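Local coordinates for long form salivary protein D7L (Phlebotomus duboscqi, PDB 6MT7) that binds and sequesters cysteinyl leukotrienes and a thromboxane A2 analogue, which modulates blood feeding by the sand fly and inhibits platelet aggregation induced by low collagen concentrations, at residues 165-174 against 202-213. Numbering follows the deposited sequence.
Sequences YRLVDEDNEP and GCKVADTMYNCV
M209 and L167 start their side chains alike, each CG turned away from its carbonyl carbon (chi1 -65° and -53°), but M209, a selenomethionine, then bends twice, at chi2 and chi3, and folds its CE back over L167, 3.7 Å from L167 O. The motif is a type I beta turn, D169 to N172, closed by a bond from D169 N to E173 O and packed against helix 203-216 of this mainly helical member of the PBP/GOBP (odorant-binding protein) family; helix 159-164 ends just before it in a Schellman motif at R166. It exemplifies how a loop can be packed without a single hydrogen bond across the interface, largely by apolar side chains spaced along a helix face, with N172 at the helix start. V168 reaches A206 with CG2 and splays CG1 against V205 and M209, its CG1 lying 3.9 Å from V205 CG1. P174 packs its CD against V205 CG1, the two side chains crossing at about a right angle, and its CB lies near M209 SE. Further along, L167 divides its branches: CD1 lies against the backbone of Y210, while CD2 meets V213 CG2 tip to tip at 4.2 Å. Y210 CE2 approaches the edge of the Y165 ring near its plane, 3.8 Å from Y165 CE2, and L221 of helix 220-227 touches both tyrosines. Polar bonds instead shape the loop from within: D169 OD1 accepts E173 N at 3.1 Å from above the carboxylate plane. Disulfides from C203 to C156 and from C212 to C193 tie the helix to neighbouring parts of the chain. At the turn, N172 OD1 lies 3.5 Å from A206 CB. N172 O lies 3.2 Å from V205 CG1.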
loop_
_atom_site.group_PDB
_atom_site.type_symbol
_atom_site.label_atom_id
_atom_site.label_comp_id
_atom_site.label_asym_id
_atom_site.label_seq_id
_atom_site.Cartn_x
_atom_site.Cartn_y
_atom_site.Cartn_z
ATOM N N TYR A 165 -4.137 8.354 4.157
ATOM C CA TYR A 165 -4.296 8.536 2.716
ATOM C C TYR A 165 -3.058 8.110 1.936
ATOM O O TYR A 165 -3.098 8.107 0.703
ATOM C CB TYR A 165 -4.588 9.994 2.381
ATOM C CG TYR A 165 -5.889 10.531 2.919
ATOM C CD1 TYR A 165 -7.025 9.735 3.002
ATOM C CD2 TYR A 165 -5.980 11.856 3.324
ATOM C CE1 TYR A 165 -8.233 10.259 3.495
ATOM C CE2 TYR A 165 -7.167 12.384 3.817
ATOM C CZ TYR A 165 -8.283 11.586 3.901
ATOM O OH TYR A 165 -9.453 12.138 4.394
ATOM N N ARG A 166 -1.974 7.750 2.630
ATOM C CA ARG A 166 -0.701 7.380 2.011
ATOM C C ARG A 166 -0.169 8.501 1.124
ATOM O O ARG A 166 0.372 8.268 0.037
ATOM C CB ARG A 166 -0.794 6.054 1.250
ATOM C CG ARG A 166 -0.455 4.838 2.131
ATOM C CD ARG A 166 -1.562 4.586 3.162
ATOM N NE ARG A 166 -1.292 3.421 4.009
ATOM C CZ ARG A 166 -2.158 2.926 4.895
ATOM N NH1 ARG A 166 -3.351 3.489 5.064
ATOM N NH2 ARG A 166 -1.843 1.851 5.607
ATOM N N LEU A 167 -0.304 9.736 1.607
ATOM C CA LEU A 167 0.477 10.830 1.046
ATOM C C LEU A 167 1.899 10.814 1.592
ATOM O O LEU A 167 2.837 11.198 0.883
ATOM C CB LEU A 167 -0.191 12.172 1.348
ATOM C CG LEU A 167 -1.662 12.254 0.926
ATOM C CD1 LEU A 167 -2.264 13.609 1.286
ATOM C CD2 LEU A 167 -1.800 11.972 -0.556
ATOM N N VAL A 168 2.065 10.382 2.845
ATOM C CA VAL A 168 3.354 10.246 3.511
ATOM C C VAL A 168 3.378 8.897 4.217
ATOM O O VAL A 168 2.335 8.307 4.506
ATOM C CB VAL A 168 3.637 11.375 4.538
ATOM C CG1 VAL A 168 3.714 12.745 3.848
ATOM C CG2 VAL A 168 2.592 11.379 5.681
ATOM N N ASP A 169 4.589 8.419 4.515
ATOM C CA ASP A 169 4.754 7.181 5.269
ATOM C C ASP A 169 4.935 7.503 6.756
ATOM O O ASP A 169 4.705 8.631 7.202
ATOM C CB ASP A 169 5.907 6.349 4.690
ATOM C CG ASP A 169 7.265 7.046 4.778
ATOM O OD1 ASP A 169 7.441 7.993 5.577
ATOM O OD2 ASP A 169 8.172 6.641 4.020
ATOM N N GLU A 170 5.352 6.508 7.548
ATOM C CA GLU A 170 5.509 6.725 8.988
ATOM C C GLU A 170 6.597 7.744 9.306
ATOM O O GLU A 170 6.557 8.375 10.370
ATOM C CB GLU A 170 5.823 5.413 9.702
ATOM C CG GLU A 170 4.813 4.317 9.483
ATOM C CD GLU A 170 5.015 3.608 8.168
ATOM O OE1 GLU A 170 6.156 3.605 7.670
ATOM O OE2 GLU A 170 4.027 3.059 7.630
ATOM N N ASP A 171 7.581 7.907 8.421
ATOM C CA ASP A 171 8.639 8.893 8.610
ATOM C C ASP A 171 8.239 10.292 8.177
ATOM O O ASP A 171 9.088 11.190 8.184
ATOM C CB ASP A 171 9.892 8.482 7.835
ATOM C CG ASP A 171 10.672 7.406 8.532
ATOM O OD1 ASP A 171 10.598 7.326 9.779
ATOM O OD2 ASP A 171 11.357 6.638 7.830
ATOM N N ASN A 172 6.984 10.497 7.793
ATOM C CA ASN A 172 6.556 11.750 7.185
ATOM C C ASN A 172 7.373 12.059 5.932
ATOM O O ASN A 172 7.723 13.207 5.661
ATOM C CB ASN A 172 6.618 12.905 8.187
ATOM C CG ASN A 172 5.407 12.943 9.093
ATOM O OD1 ASN A 172 4.275 13.003 8.620
ATOM N ND2 ASN A 172 5.637 12.899 10.398
ATOM N N GLU A 173 7.691 11.024 5.173
ATOM C CA GLU A 173 8.282 11.216 3.862
ATOM C C GLU A 173 7.240 10.933 2.787
ATOM O O GLU A 173 6.492 9.959 2.915
ATOM C CB GLU A 173 9.489 10.293 3.656
ATOM C CG GLU A 173 10.196 10.494 2.325
ATOM C CD GLU A 173 11.354 9.535 2.126
ATOM O OE1 GLU A 173 11.829 8.965 3.136
ATOM O OE2 GLU A 173 11.795 9.368 0.964
ATOM N N PRO A 174 7.139 11.764 1.745
ATOM C CA PRO A 174 6.105 11.528 0.726
ATOM C C PRO A 174 6.249 10.155 0.098
ATOM O O PRO A 174 7.352 9.625 -0.061
ATOM C CB PRO A 174 6.352 12.635 -0.307
ATOM C CG PRO A 174 7.063 13.709 0.453
ATOM C CD PRO A 174 7.896 13.003 1.488
ATOM N N GLY A 202 9.112 16.902 9.777
ATOM C CA GLY A 202 8.080 16.360 10.639
ATOM C C GLY A 202 6.718 16.340 9.965
ATOM O O GLY A 202 6.591 16.221 8.740
ATOM N N CYS A 203 5.674 16.472 10.781
ATOM C CA CYS A 203 4.326 16.420 10.234
ATOM C C CYS A 203 4.002 17.610 9.332
ATOM O O CYS A 203 2.937 17.617 8.705
ATOM C CB CYS A 203 3.304 16.307 11.368
ATOM S SG CYS A 203 3.316 17.651 12.588
ATOM N N LYS A 204 4.885 18.611 9.232
ATOM C CA LYS A 204 4.639 19.670 8.261
ATOM C C LYS A 204 4.740 19.148 6.833
ATOM O O LYS A 204 4.107 19.708 5.928
ATOM C CB LYS A 204 5.609 20.831 8.468
ATOM C CG LYS A 204 5.527 21.447 9.854
ATOM C CD LYS A 204 4.162 22.051 10.104
ATOM C CE LYS A 204 4.161 22.873 11.387
ATOM N NZ LYS A 204 2.801 22.967 11.979
ATOM N N VAL A 205 5.533 18.094 6.610
ATOM C CA VAL A 205 5.488 17.397 5.322
ATOM C C VAL A 205 4.087 16.857 5.074
ATOM O O VAL A 205 3.524 17.004 3.982
ATOM C CB VAL A 205 6.529 16.265 5.272
ATOM C CG1 VAL A 205 6.433 15.525 3.939
ATOM C CG2 VAL A 205 7.929 16.805 5.467
ATOM N N ALA A 206 3.505 16.227 6.095
ATOM C CA ALA A 206 2.151 15.695 5.977
ATOM C C ALA A 206 1.156 16.797 5.638
ATOM O O ALA A 206 0.331 16.650 4.728
ATOM C CB ALA A 206 1.757 14.995 7.280
ATOM N N ASP A 207 1.215 17.913 6.366
ATOM C CA ASP A 207 0.272 18.996 6.127
ATOM C C ASP A 207 0.459 19.605 4.745
ATOM O O ASP A 207 -0.523 19.950 4.074
ATOM C CB ASP A 207 0.422 20.070 7.201
ATOM C CG ASP A 207 -0.325 19.727 8.471
ATOM O OD1 ASP A 207 -0.577 18.527 8.714
ATOM O OD2 ASP A 207 -0.662 20.657 9.227
ATOM N N THR A 208 1.711 19.760 4.310
ATOM C CA THR A 208 1.952 20.344 2.996
ATOM C C THR A 208 1.415 19.443 1.891
ATOM O O THR A 208 0.776 19.926 0.949
ATOM C CB THR A 208 3.441 20.631 2.811
ATOM O OG1 THR A 208 3.901 21.428 3.908
ATOM C CG2 THR A 208 3.689 21.401 1.518
HETATM N N MSE A 209 1.622 18.131 2.006
HETATM C CA MSE A 209 1.037 17.203 1.040
HETATM C C MSE A 209 -0.481 17.274 1.014
HETATM O O MSE A 209 -1.096 17.344 -0.054
HETATM C CB MSE A 209 1.489 15.756 1.318
HETATM C CG MSE A 209 2.989 15.558 1.114
HETATM SE SE MSE A 209 3.418 15.516 -0.805
HETATM C CE MSE A 209 2.191 14.132 -1.318
ATOM N N TYR A 210 -1.078 17.250 2.204
ATOM C CA TYR A 210 -2.532 17.317 2.309
ATOM C C TYR A 210 -3.072 18.573 1.636
ATOM O O TYR A 210 -3.966 18.502 0.783
ATOM C CB TYR A 210 -2.933 17.264 3.789
ATOM C CG TYR A 210 -4.425 17.220 4.054
ATOM C CD1 TYR A 210 -5.203 18.372 3.973
ATOM C CD2 TYR A 210 -5.053 16.028 4.404
ATOM C CE1 TYR A 210 -6.572 18.333 4.209
ATOM C CE2 TYR A 210 -6.416 15.985 4.651
ATOM C CZ TYR A 210 -7.167 17.138 4.553
ATOM O OH TYR A 210 -8.519 17.086 4.802
ATOM N N ASN A 211 -2.542 19.740 2.017
ATOM C CA ASN A 211 -3.060 20.997 1.490
ATOM C C ASN A 211 -2.806 21.124 -0.003
ATOM O O ASN A 211 -3.623 21.712 -0.722
ATOM C CB ASN A 211 -2.437 22.172 2.239
ATOM C CG ASN A 211 -2.878 22.230 3.688
ATOM O OD1 ASN A 211 -3.986 21.818 4.018
ATOM N ND2 ASN A 211 -2.013 22.729 4.556
ATOM N N CYS A 212 -1.689 20.572 -0.484
ATOM C CA CYS A 212 -1.368 20.661 -1.905
ATOM C C CYS A 212 -2.305 19.800 -2.740
ATOM O O CYS A 212 -2.786 20.239 -3.794
ATOM C CB CYS A 212 0.087 20.257 -2.146
ATOM S SG CYS A 212 0.599 20.310 -3.881
ATOM N N VAL A 213 -2.576 18.571 -2.291
ATOM C CA VAL A 213 -3.501 17.712 -3.024
ATOM C C VAL A 213 -4.892 18.335 -3.032
ATOM O O VAL A 213 -5.568 18.374 -4.065
ATOM C CB VAL A 213 -3.514 16.291 -2.420
ATOM C CG1 VAL A 213 -4.672 15.470 -2.993
ATOM C CG2 VAL A 213 -2.182 15.572 -2.682
#